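Long-range contacts in uncharacterized protein (Escherichia coli O157:H7, PDB 4R29), which probably methylates a zinc-finger cysteine of the host proteins TAB2 and TAB3, using S-adenosylmethionine as methyl donor, and thereby blocks NF-kappa-B activation: residues F70-T75 and S98-I103; P129-K134 and V147-N152; N162-L167 and R196-I201. The protein carries 1 engineered substitution. All blocks are in the same frame, centred on the assembly; numbering follows the deposited sequence.

Interaction 1: residues F70-T75 and S98-I103. With SAM (S-adenosylmethionine), chain E.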
loop_
_atom_site.group_PDB
_atom_site.type_symbol
_atom_site.label_atom_id
_atom_site.label_comp_id
_atom_site.label_asym_id
_atom_site.label_seq_id
_atom_site.Cartn_x
_atom_site.Cartn_y
_atom_site.Cartn_z
ATOM N N PHE A 70 -5.998 11.053 11.904
ATOM C CA PHE A 70 -6.788 11.763 10.895
ATOM C C PHE A 70 -6.531 13.273 10.932
ATOM O O PHE A 70 -6.427 13.918 9.885
ATOM C CB PHE A 70 -8.279 11.451 11.047
ATOM C CG PHE A 70 -9.140 12.006 9.942
ATOM C CD1 PHE A 70 -8.808 11.798 8.605
ATOM C CD2 PHE A 70 -10.305 12.709 10.240
ATOM C CE1 PHE A 70 -9.624 12.294 7.569
ATOM C CE2 PHE A 70 -11.113 13.213 9.227
ATOM C CZ PHE A 70 -10.773 13.003 7.885
ATOM N N SER A 71 -6.397 13.823 12.137
ATOM C CA SER A 71 -6.055 15.235 12.291
ATOM C C SER A 71 -4.701 15.511 11.680
ATOM O O SER A 71 -4.518 16.489 10.956
ATOM C CB SER A 71 -6.011 15.623 13.768
ATOM O OG SER A 71 -7.312 15.583 14.309
ATOM N N TYR A 72 -3.742 14.660 12.018
ATOM C CA TYR A 72 -2.407 14.746 11.449
ATOM C C TYR A 72 -2.485 14.779 9.916
ATOM O O TYR A 72 -1.823 15.591 9.282
ATOM C CB TYR A 72 -1.572 13.563 11.946
ATOM C CG TYR A 72 -0.302 13.260 11.168
ATOM C CD1 TYR A 72 0.525 14.270 10.707
ATOM C CD2 TYR A 72 0.086 11.958 10.930
ATOM C CE1 TYR A 72 1.699 13.986 10.013
ATOM C CE2 TYR A 72 1.248 11.667 10.243
ATOM C CZ TYR A 72 2.049 12.681 9.788
ATOM O OH TYR A 72 3.211 12.377 9.110
ATOM N N MET A 73 -3.297 13.904 9.327
ATOM C CA MET A 73 -3.407 13.828 7.871
ATOM C C MET A 73 -4.039 15.077 7.249
ATOM O O MET A 73 -3.636 15.542 6.171
ATOM C CB MET A 73 -4.191 12.583 7.466
ATOM C CG MET A 73 -3.428 11.283 7.691
ATOM S SD MET A 73 -4.446 9.858 7.289
ATOM C CE MET A 73 -3.336 8.501 7.689
ATOM N N LYS A 74 -5.029 15.618 7.945
ATOM C CA LYS A 74 -5.746 16.799 7.480
ATOM C C LYS A 74 -4.834 18.008 7.474
ATOM O O LYS A 74 -4.889 18.827 6.564
ATOM C CB LYS A 74 -6.977 17.041 8.351
ATOM C CG LYS A 74 -8.124 16.077 8.061
ATOM C CD LYS A 74 -9.361 16.440 8.873
ATOM C CE LYS A 74 -9.066 16.394 10.372
ATOM N NZ LYS A 74 -10.260 16.824 11.158
ATOM N N THR A 75 -3.976 18.102 8.487
ATOM C CA THR A 75 -2.975 19.153 8.530
ATOM C C THR A 75 -2.014 19.050 7.333
ATOM O O THR A 75 -1.682 20.061 6.707
ATOM C CB THR A 75 -2.175 19.137 9.873
ATOM O OG1 THR A 75 -3.085 19.201 10.989
ATOM C CG2 THR A 75 -1.217 20.341 9.943
ATOM N N SER A 98 5.061 6.549 2.701
ATOM C CA SER A 98 4.440 6.053 1.477
ATOM C C SER A 98 3.139 6.781 1.170
ATOM O O SER A 98 2.892 7.132 0.019
ATOM C CB SER A 98 4.207 4.542 1.548
ATOM O OG SER A 98 5.439 3.840 1.688
ATOM N N TRP A 99 2.309 7.024 2.191
ATOM C CA TRP A 99 1.068 7.783 1.962
ATOM C C TRP A 99 1.192 9.296 2.207
ATOM O O TRP A 99 0.442 10.084 1.640
ATOM C CB TRP A 99 -0.135 7.191 2.716
ATOM C CG TRP A 99 0.066 6.959 4.184
ATOM C CD1 TRP A 99 0.292 5.766 4.803
ATOM C CD2 TRP A 99 0.038 7.945 5.220
ATOM N NE1 TRP A 99 0.418 5.947 6.158
ATOM C CE2 TRP A 99 0.262 7.274 6.445
ATOM C CE3 TRP A 99 -0.141 9.330 5.233
ATOM C CZ2 TRP A 99 0.309 7.940 7.670
ATOM C CZ3 TRP A 99 -0.102 9.992 6.457
ATOM C CH2 TRP A 99 0.125 9.296 7.657
ATOM N N LEU A 100 2.153 9.693 3.027
ATOM C CA LEU A 100 2.384 11.106 3.296
ATOM C C LEU A 100 2.756 11.858 2.012
ATOM O O LEU A 100 2.261 12.950 1.767
ATOM C CB LEU A 100 3.477 11.286 4.355
ATOM C CG LEU A 100 3.661 12.750 4.787
ATOM C CD1 LEU A 100 2.335 13.338 5.296
ATOM C CD2 LEU A 100 4.759 12.913 5.852
ATOM N N THR A 101 3.634 11.267 1.204
ATOM C CA THR A 101 4.046 11.867 -0.058
ATOM C C THR A 101 2.860 11.969 -1.031
ATOM O O THR A 101 2.868 12.765 -1.963
ATOM C CB THR A 101 5.185 11.040 -0.730
ATOM O OG1 THR A 101 4.806 9.660 -0.761
ATOM C CG2 THR A 101 6.504 11.171 0.027
ATOM N N VAL A 102 1.844 11.144 -0.832
ATOM C CA VAL A 102 0.694 11.224 -1.706
ATOM C C VAL A 102 -0.305 12.280 -1.198
ATOM O O VAL A 102 -0.759 13.119 -1.976
ATOM C CB VAL A 102 0.021 9.848 -1.900
ATOM C CG1 VAL A 102 -1.233 9.988 -2.719
ATOM C CG2 VAL A 102 1.004 8.866 -2.552
ATOM N N ILE A 103 -0.624 12.253 0.099
ATOM C CA ILE A 103 -1.608 13.187 0.646
ATOM C C ILE A 103 -1.101 14.636 0.657
ATOM O O ILE A 103 -1.885 15.572 0.566
ATOM C CB ILE A 103 -2.165 12.763 2.030
ATOM C CG1 ILE A 103 -1.189 13.075 3.172
ATOM C CG2 ILE A 103 -2.598 11.279 2.030
ATOM C CD1 ILE A 103 -1.805 12.843 4.564
HETATM N N SAM E . 6.292 2.139 -0.142
HETATM C CA SAM E . 6.914 2.395 -1.441
HETATM C C SAM E . 6.280 3.591 -2.143
HETATM O O SAM E . 6.909 4.180 -3.028
HETATM O OXT SAM E . 5.129 3.960 -1.853
HETATM C CB SAM E . 6.819 1.196 -2.378
HETATM C CG SAM E . 7.720 0.029 -2.006
HETATM S SD SAM E . 8.001 -1.145 -3.371
HETATM C CE SAM E . 9.110 -2.248 -2.459
HETATM C "C5'" SAM E . 9.261 -0.234 -4.297
HETATM C "C4'" SAM E . 9.647 -0.995 -5.563
HETATM O "O4'" SAM E . 10.208 -0.108 -6.514
HETATM C "C3'" SAM E . 10.684 -2.080 -5.289
HETATM O "O3'" SAM E . 10.073 -3.334 -5.047
HETATM C "C2'" SAM E . 11.520 -2.092 -6.551
HETATM O "O2'" SAM E . 10.965 -3.065 -7.387
HETATM C "C1'" SAM E . 11.284 -0.729 -7.198
HETATM N N9 SAM E . 12.419 0.205 -7.057
HETATM C C8 SAM E . 13.041 0.871 -8.079
HETATM N N7 SAM E . 14.002 1.664 -7.574
HETATM C C5 SAM E . 13.999 1.520 -6.230
HETATM C C6 SAM E . 14.772 2.098 -5.235
HETATM N N6 SAM E . 15.725 2.970 -5.550
HETATM N N1 SAM E . 14.543 1.757 -3.922
HETATM C C2 SAM E . 13.542 0.856 -3.603
HETATM N N3 SAM E . 12.772 0.285 -4.596
HETATM C C4 SAM E . 12.997 0.613 -5.893
#
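Tyr72 is the first residue of 70-75 to meet 98-103, laying CE2 against CH2 of Trp99 at 3.7 Å. Its CG stands anti to the backbone N (chi1 163°), which brings the ring toward 98-103. The two ring planes are steeply inclined to one another, with centroids 6.0 Å apart, and Tyr72 meets the indole at an edge. A tyrosine suits this partly exposed border because its ring packs while its OH passes CD2 of Leu100 at 3.6 Å and hydrogen-bonds to Glu96.

Met73 follows and does most of the inward filling. Its side chain, extended beyond CG, crosses the indole at about a right angle, so that CE settles over a face of the six-membered ring, 3.6 Å from the centroid, as a CH-pi contact. SD is farther off above the same ring, making this a Met-aromatic contact as well. Nearer the backbone, CB of Met73 touches CD1 of Ile103 at 3.8 Å. The slim, flexible thioether side chain can thus touch both the indole face and the Ile103 side chain.

At the far end of the second helix segment, OG of Ser98 accepts a hydrogen bond from the amino N of S-adenosylmethionine at 2.6 Å. The N-to-C directions of the two segments differ by 43°. Helix 120-125 packs on Met73, Trp99 and Ile103, and Phe112 of strand 109-114 meets Trp99 edge-to-face.

Interaction 2: residues P129-K134 and V147-N152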
loop_
_atom_site.group_PDB
_atom_site.type_symbol
_atom_site.label_atom_id
_atom_site.label_comp_id
_atom_site.label_asym_id
_atom_site.label_seq_id
_atom_site.Cartn_x
_atom_site.Cartn_y
_atom_site.Cartn_z
ATOM N N PRO A 129 -10.175 14.017 1.149
ATOM C CA PRO A 129 -10.801 14.254 -0.162
ATOM C C PRO A 129 -9.878 13.803 -1.298
ATOM O O PRO A 129 -8.662 14.044 -1.225
ATOM C CB PRO A 129 -11.001 15.782 -0.207
ATOM C CG PRO A 129 -10.804 16.270 1.240
ATOM C CD PRO A 129 -9.846 15.271 1.856
ATOM N N ASP A 130 -10.457 13.145 -2.303
ATOM C CA ASP A 130 -9.753 12.725 -3.518
ATOM C C ASP A 130 -8.625 11.720 -3.264
ATOM O O ASP A 130 -7.745 11.545 -4.101
ATOM C CB ASP A 130 -9.206 13.933 -4.265
ATOM C CG ASP A 130 -10.248 15.018 -4.443
ATOM O OD1 ASP A 130 -11.255 14.750 -5.136
ATOM O OD2 ASP A 130 -10.064 16.125 -3.878
ATOM N N ILE A 131 -8.655 11.081 -2.100
ATOM C CA ILE A 131 -7.693 10.052 -1.755
ATOM C C ILE A 131 -8.345 8.670 -1.850
ATOM O O ILE A 131 -9.275 8.369 -1.102
ATOM C CB ILE A 131 -7.147 10.270 -0.334
ATOM C CG1 ILE A 131 -6.527 11.664 -0.217
ATOM C CG2 ILE A 131 -6.126 9.214 0.009
ATOM C CD1 ILE A 131 -5.344 11.863 -1.119
ATOM N N CYS A 132 -7.858 7.842 -2.774
ATOM C CA CYS A 132 -8.362 6.479 -2.930
ATOM C C CYS A 132 -7.327 5.407 -2.554
ATOM O O CYS A 132 -6.119 5.571 -2.778
ATOM C CB CYS A 132 -8.840 6.250 -4.364
ATOM S SG CYS A 132 -10.065 7.445 -4.955
ATOM N N CYS A 133 -7.813 4.307 -1.989
ATOM C CA CYS A 133 -6.966 3.158 -1.671
ATOM C C CYS A 133 -7.495 1.892 -2.343
ATOM O O CYS A 133 -8.618 1.464 -2.073
ATOM C CB CYS A 133 -6.897 2.936 -0.154
ATOM S SG CYS A 133 -6.048 4.257 0.756
ATOM N N LYS A 134 -6.698 1.300 -3.226
ATOM C CA LYS A 134 -7.012 -0.034 -3.731
ATOM C C LYS A 134 -6.364 -1.046 -2.788
ATOM O O LYS A 134 -5.162 -0.969 -2.520
ATOM C CB LYS A 134 -6.526 -0.216 -5.172
ATOM C CG LYS A 134 -7.322 0.595 -6.198
ATOM C CD LYS A 134 -6.785 0.409 -7.638
ATOM C CE LYS A 134 -7.632 1.143 -8.686
ATOM N NZ LYS A 134 -8.840 0.366 -9.106
ATOM N N VAL A 147 -1.859 -1.999 0.225
ATOM C CA VAL A 147 -2.637 -0.791 -0.016
ATOM C C VAL A 147 -1.978 0.083 -1.063
ATOM O O VAL A 147 -0.833 0.515 -0.909
ATOM C CB VAL A 147 -2.829 0.034 1.270
ATOM C CG1 VAL A 147 -3.802 1.192 1.013
ATOM C CG2 VAL A 147 -3.306 -0.871 2.418
ATOM N N VAL A 148 -2.704 0.338 -2.141
ATOM C CA VAL A 148 -2.258 1.260 -3.173
ATOM C C VAL A 148 -3.048 2.561 -3.025
ATOM O O VAL A 148 -4.260 2.607 -3.288
ATOM C CB VAL A 148 -2.473 0.675 -4.598
ATOM C CG1 VAL A 148 -1.948 1.626 -5.671
ATOM C CG2 VAL A 148 -1.798 -0.698 -4.738
ATOM N N VAL A 149 -2.360 3.614 -2.591
ATOM C CA VAL A 149 -2.998 4.905 -2.344
ATOM C C VAL A 149 -2.663 5.894 -3.481
ATOM O O VAL A 149 -1.503 6.020 -3.887
ATOM C CB VAL A 149 -2.587 5.467 -0.942
ATOM C CG1 VAL A 149 -1.066 5.560 -0.821
ATOM C CG2 VAL A 149 -3.260 6.833 -0.645
ATOM N N TYR A 150 -3.684 6.568 -4.008
ATOM C CA TYR A 150 -3.498 7.481 -5.142
ATOM C C TYR A 150 -4.377 8.745 -5.095
ATOM O O TYR A 150 -5.416 8.777 -4.418
ATOM C CB TYR A 150 -3.682 6.746 -6.478
ATOM C CG TYR A 150 -5.070 6.159 -6.718
ATOM C CD1 TYR A 150 -5.419 4.912 -6.195
ATOM C CD2 TYR A 150 -6.020 6.847 -7.484
ATOM C CE1 TYR A 150 -6.668 4.353 -6.424
ATOM C CE2 TYR A 150 -7.286 6.313 -7.717
ATOM C CZ TYR A 150 -7.607 5.063 -7.180
ATOM O OH TYR A 150 -8.856 4.523 -7.393
ATOM N N ARG A 151 -3.930 9.785 -5.804
ATOM C CA ARG A 151 -4.703 11.022 -5.967
ATOM C C ARG A 151 -5.771 10.800 -7.023
ATOM O O ARG A 151 -5.457 10.500 -8.179
ATOM C CB ARG A 151 -3.819 12.182 -6.443
ATOM C CG ARG A 151 -2.588 12.488 -5.594
ATOM C CD ARG A 151 -2.945 13.044 -4.232
ATOM N NE ARG A 151 -3.837 14.205 -4.298
ATOM C CZ ARG A 151 -3.912 15.145 -3.360
ATOM N NH1 ARG A 151 -3.110 15.092 -2.290
ATOM N NH2 ARG A 151 -4.772 16.154 -3.502
ATOM N N ASN A 152 -7.028 10.940 -6.630
ATOM C CA ASN A 152 -8.141 10.844 -7.573
ATOM C C ASN A 152 -8.294 12.146 -8.360
ATOM O O ASN A 152 -8.950 12.197 -9.407
ATOM C CB ASN A 152 -9.429 10.561 -6.807
ATOM C CG ASN A 152 -10.429 9.792 -7.626
ATOM O OD1 ASN A 152 -10.065 9.069 -8.562
ATOM N ND2 ASN A 152 -11.701 9.938 -7.285
#
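Cys132 and Tyr150 form the dense middle of this contact. CB of Cys132 rests over one face of the Tyr150 ring, 3.6 Å from its centroid, in a CH-pi contact, while SG approaches the ring obliquely. The ring is brought beneath the neighbouring strand by a chi1 of 63°, which sets CG between the backbone N and the carbonyl carbon. A small cysteine leaves room for so large a flat partner. Between their backbones, Cys132 N donates to Tyr150 O at 3.1 Å and Tyr150 N returns a bond to Cys132 O.

These bonds belong to an antiparallel beta hairpin, strands 131-137 and 145-151, within a three-stranded sheet whose middle strand is 145-151. Lys134 and Val148 make the next hydrogen-bonded pair, Lys134 N to Val148 O and Val148 N to Lys134 O, both 2.8 Å. On the other face of the sheet, Ile131 lies side by side with Val149, CG2 to CG2 at 3.8 Å, and Cys133 fits CB against CG1 of Val147. Helix 120-125 closes over Cys133, Val147 and Val149, an apolar setting that suits valines, whose beta-branching also favours the extended strand.

Lys134, Asp130 and Asn152 mark the more solvent-exposed side, though the lysine methylenes still lie along the Tyr150 ring edge. The looser end is the exposed one, where Asn152 N bonds to Asp130 O at 2.7 Å, and the Asn152 amide carbon CG sits 3.6 Å from SG of Cys132.

Interaction 3: residues N162-L167 and R196-I201. With SAM (S-adenosylmethionine), chain E.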
loop_
_atom_site.group_PDB
_atom_site.type_symbol
_atom_site.label_atom_id
_atom_site.label_comp_id
_atom_site.label_asym_id
_atom_site.label_seq_id
_atom_site.Cartn_x
_atom_site.Cartn_y
_atom_site.Cartn_z
ATOM N N ASN A 162 -3.271 1.492 -11.261
ATOM C CA ASN A 162 -3.561 0.358 -12.128
ATOM C C ASN A 162 -2.279 -0.258 -12.683
ATOM O O ASN A 162 -2.108 -1.475 -12.675
ATOM C CB ASN A 162 -4.496 0.778 -13.269
ATOM C CG ASN A 162 -5.945 0.872 -12.829
ATOM O OD1 ASN A 162 -6.371 0.194 -11.888
ATOM N ND2 ASN A 162 -6.709 1.716 -13.505
ATOM N N ARG A 163 -1.377 0.594 -13.155
ATOM C CA ARG A 163 -0.106 0.144 -13.685
ATOM C C ARG A 163 0.702 -0.623 -12.625
ATOM O O ARG A 163 1.377 -1.603 -12.925
ATOM C CB ARG A 163 0.684 1.328 -14.220
ATOM C CG ARG A 163 2.021 0.962 -14.859
ATOM C CD ARG A 163 1.765 0.262 -16.170
ATOM N NE ARG A 163 2.988 -0.013 -16.920
ATOM C CZ ARG A 163 3.135 -1.066 -17.722
ATOM N NH1 ARG A 163 2.145 -1.946 -17.864
ATOM N NH2 ARG A 163 4.270 -1.248 -18.375
ATOM N N PHE A 164 0.618 -0.194 -11.380
ATOM C CA PHE A 164 1.280 -0.935 -10.327
ATOM C C PHE A 164 0.731 -2.353 -10.211
ATOM O O PHE A 164 1.487 -3.306 -10.076
ATOM C CB PHE A 164 1.150 -0.222 -8.983
ATOM C CG PHE A 164 1.522 -1.082 -7.815
ATOM C CD1 PHE A 164 2.851 -1.289 -7.491
ATOM C CD2 PHE A 164 0.541 -1.714 -7.059
ATOM C CE1 PHE A 164 3.208 -2.094 -6.414
ATOM C CE2 PHE A 164 0.885 -2.518 -5.977
ATOM C CZ PHE A 164 2.224 -2.711 -5.655
ATOM N N ILE A 165 -0.588 -2.483 -10.247
ATOM C CA ILE A 165 -1.225 -3.782 -10.098
ATOM C C ILE A 165 -0.817 -4.752 -11.223
ATOM O O ILE A 165 -0.586 -5.948 -10.984
ATOM C CB ILE A 165 -2.751 -3.627 -9.996
ATOM C CG1 ILE A 165 -3.107 -2.862 -8.715
ATOM C CG2 ILE A 165 -3.446 -4.989 -10.015
ATOM C CD1 ILE A 165 -4.587 -2.489 -8.623
ATOM N N GLU A 166 -0.709 -4.223 -12.438
ATOM C CA GLU A 166 -0.180 -4.993 -13.565
ATOM C C GLU A 166 1.250 -5.438 -13.323
ATOM O O GLU A 166 1.577 -6.605 -13.539
ATOM C CB GLU A 166 -0.206 -4.173 -14.848
ATOM C CG GLU A 166 -1.585 -3.843 -15.329
ATOM C CD GLU A 166 -1.547 -2.841 -16.465
ATOM O OE1 GLU A 166 -2.595 -2.216 -16.740
ATOM O OE2 GLU A 166 -0.465 -2.674 -17.073
ATOM N N LEU A 167 2.112 -4.506 -12.908
ATOM C CA LEU A 167 3.494 -4.869 -12.657
ATOM C C LEU A 167 3.547 -5.840 -11.485
ATOM O O LEU A 167 4.256 -6.831 -11.525
ATOM C CB LEU A 167 4.363 -3.629 -12.409
ATOM C CG LEU A 167 4.440 -2.635 -13.577
ATOM C CD1 LEU A 167 5.237 -1.390 -13.234
ATOM C CD2 LEU A 167 5.030 -3.320 -14.809
ATOM N N ARG A 196 12.522 -1.219 -12.566
ATOM C CA ARG A 196 12.668 0.113 -13.155
ATOM C C ARG A 196 11.304 0.720 -13.445
ATOM O O ARG A 196 11.053 1.896 -13.166
ATOM C CB ARG A 196 13.509 0.083 -14.439
ATOM C CG ARG A 196 13.568 1.440 -15.147
ATOM C CD ARG A 196 14.610 1.492 -16.273
ATOM N NE ARG A 196 15.965 1.214 -15.812
ATOM C CZ ARG A 196 16.811 2.117 -15.318
ATOM N NH1 ARG A 196 16.451 3.389 -15.184
ATOM N NH2 ARG A 196 18.026 1.744 -14.937
ATOM N N GLU A 197 10.418 -0.097 -13.997
ATOM C CA GLU A 197 9.053 0.336 -14.241
ATOM C C GLU A 197 8.327 0.750 -12.939
ATOM O O GLU A 197 7.638 1.766 -12.908
ATOM C CB GLU A 197 8.289 -0.744 -15.017
ATOM C CG GLU A 197 8.866 -1.022 -16.403
ATOM C CD GLU A 197 10.093 -1.965 -16.411
ATOM O OE1 GLU A 197 10.608 -2.380 -15.343
ATOM O OE2 GLU A 197 10.540 -2.309 -17.526
ATOM N N MET A 198 8.502 -0.013 -11.863
ATOM C CA MET A 198 7.976 0.399 -10.556
ATOM C C MET A 198 8.576 1.710 -10.068
ATOM O O MET A 198 7.857 2.573 -9.586
ATOM C CB MET A 198 8.276 -0.638 -9.489
ATOM C CG MET A 198 7.902 -2.031 -9.851
ATOM S SD MET A 198 6.623 -2.601 -8.752
ATOM C CE MET A 198 5.389 -1.419 -9.301
ATOM N N GLY A 199 9.899 1.832 -10.140
ATOM C CA GLY A 199 10.565 3.034 -9.682
ATOM C C GLY A 199 9.949 4.268 -10.324
ATOM O O GLY A 199 9.651 5.271 -9.660
ATOM N N GLU A 200 9.726 4.170 -11.629
ATOM C CA GLU A 200 9.133 5.249 -12.402
ATOM C C GLU A 200 7.735 5.618 -11.912
ATOM O O GLU A 200 7.447 6.787 -11.675
ATOM C CB GLU A 200 9.152 4.892 -13.890
ATOM C CG GLU A 200 10.586 4.783 -14.412
ATOM C CD GLU A 200 10.693 4.268 -15.840
ATOM O OE1 GLU A 200 9.688 3.812 -16.408
ATOM O OE2 GLU A 200 11.804 4.314 -16.398
ATOM N N ILE A 201 6.868 4.626 -11.734
ATOM C CA ILE A 201 5.504 4.946 -11.322
ATOM C C ILE A 201 5.453 5.419 -9.863
ATOM O O ILE A 201 4.551 6.145 -9.488
ATOM C CB ILE A 201 4.481 3.809 -11.627
ATOM C CG1 ILE A 201 4.846 2.510 -10.904
ATOM C CG2 ILE A 201 4.366 3.573 -13.150
ATOM C CD1 ILE A 201 3.725 1.439 -10.965
HETATM N N SAM E . 6.292 2.139 -0.142
HETATM C CA SAM E . 6.914 2.395 -1.441
HETATM C C SAM E . 6.280 3.591 -2.143
HETATM O O SAM E . 6.909 4.180 -3.028
HETATM O OXT SAM E . 5.129 3.960 -1.853
HETATM C CB SAM E . 6.819 1.196 -2.378
HETATM C CG SAM E . 7.720 0.029 -2.006
HETATM S SD SAM E . 8.001 -1.145 -3.371
HETATM C CE SAM E . 9.110 -2.248 -2.459
HETATM C "C5'" SAM E . 9.261 -0.234 -4.297
HETATM C "C4'" SAM E . 9.647 -0.995 -5.563
HETATM O "O4'" SAM E . 10.208 -0.108 -6.514
HETATM C "C3'" SAM E . 10.684 -2.080 -5.289
HETATM O "O3'" SAM E . 10.073 -3.334 -5.047
HETATM C "C2'" SAM E . 11.520 -2.092 -6.551
HETATM O "O2'" SAM E . 10.965 -3.065 -7.387
HETATM C "C1'" SAM E . 11.284 -0.729 -7.198
HETATM N N9 SAM E . 12.419 0.205 -7.057
HETATM C C8 SAM E . 13.041 0.871 -8.079
HETATM N N7 SAM E . 14.002 1.664 -7.574
HETATM C C5 SAM E . 13.999 1.520 -6.230
HETATM C C6 SAM E . 14.772 2.098 -5.235
HETATM N N6 SAM E . 15.725 2.970 -5.550
HETATM N N1 SAM E . 14.543 1.757 -3.922
HETATM C C2 SAM E . 13.542 0.856 -3.603
HETATM N N3 SAM E . 12.772 0.285 -4.596
HETATM C C4 SAM E . 12.997 0.613 -5.893
#
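The Phe164 ring has SD of Met198 standing obliquely to it, 5.2 Å from the ring centroid, in a Met-aromatic contact. A second flat group, the Arg163 guanidinium, has CD2 of Leu167 over the centre of one face. At its edge, in plane, NH1 makes a 2.8 Å salt bridge to OE2 of Glu166, one turn along the same helix, and this would hold the group flat across the leucine.

The motif is an antiparallel pair of helices, 155-181 and 186-201, whose segments run at 163° with their axes 10.3 Å apart. Between them Leu167 and Ile201 supply the aliphatic filling. CD1 of Leu167 crosses to CB of Glu197 at 3.6 Å and also reaches CD1 of Ile201. In Ile201 a chi1 of 60° directs CG1 toward the first helix, so that CD1 lies 3.6 Å from CB of Phe164, and CG2 touches the aliphatic CG of Arg163. Arginine and glutamate suit the outer margin because their methylenes pack while their charges find other places: the Glu197 carboxylate leads away from 162-167, and the Arg163 guanidinium stays over Leu167, paired with Glu166.

Phe164 also packs on Met109 and Gln111 of strand 109-114, whereas Met198 faces the cofactor from the other helix. CB of Met198 is 3.6 Å from O4' of the S-adenosylmethionine ribose. Having no side chain, Gly199 lets the helix backbone come right up to the adenine, its CA lying 3.7 Å from C8.

How the interactions relate
Interaction 2 sits between the other two, whose centres are about 22 Å apart. On the side toward interaction 1, NH1 of Arg151 reaches Val102 O at 3.1 Å, probably hydrogen-bonding the hairpin to the end of helix 95-103, while its NH2 forms a salt bridge with Asp153. On the other side, CG2 of Val148 packs on CD2 of Phe164 at 3.4 Å, joining the sheet to helix 155-181. Interactions 1 and 3 do not touch, yet both reach S-adenosylmethionine: 98-103 holds its amino group and 196-201 borders its ribose and adenine. Interaction 2 lies near the pocket without touching the cofactor, the Val149 side chain being about 6 Å from it.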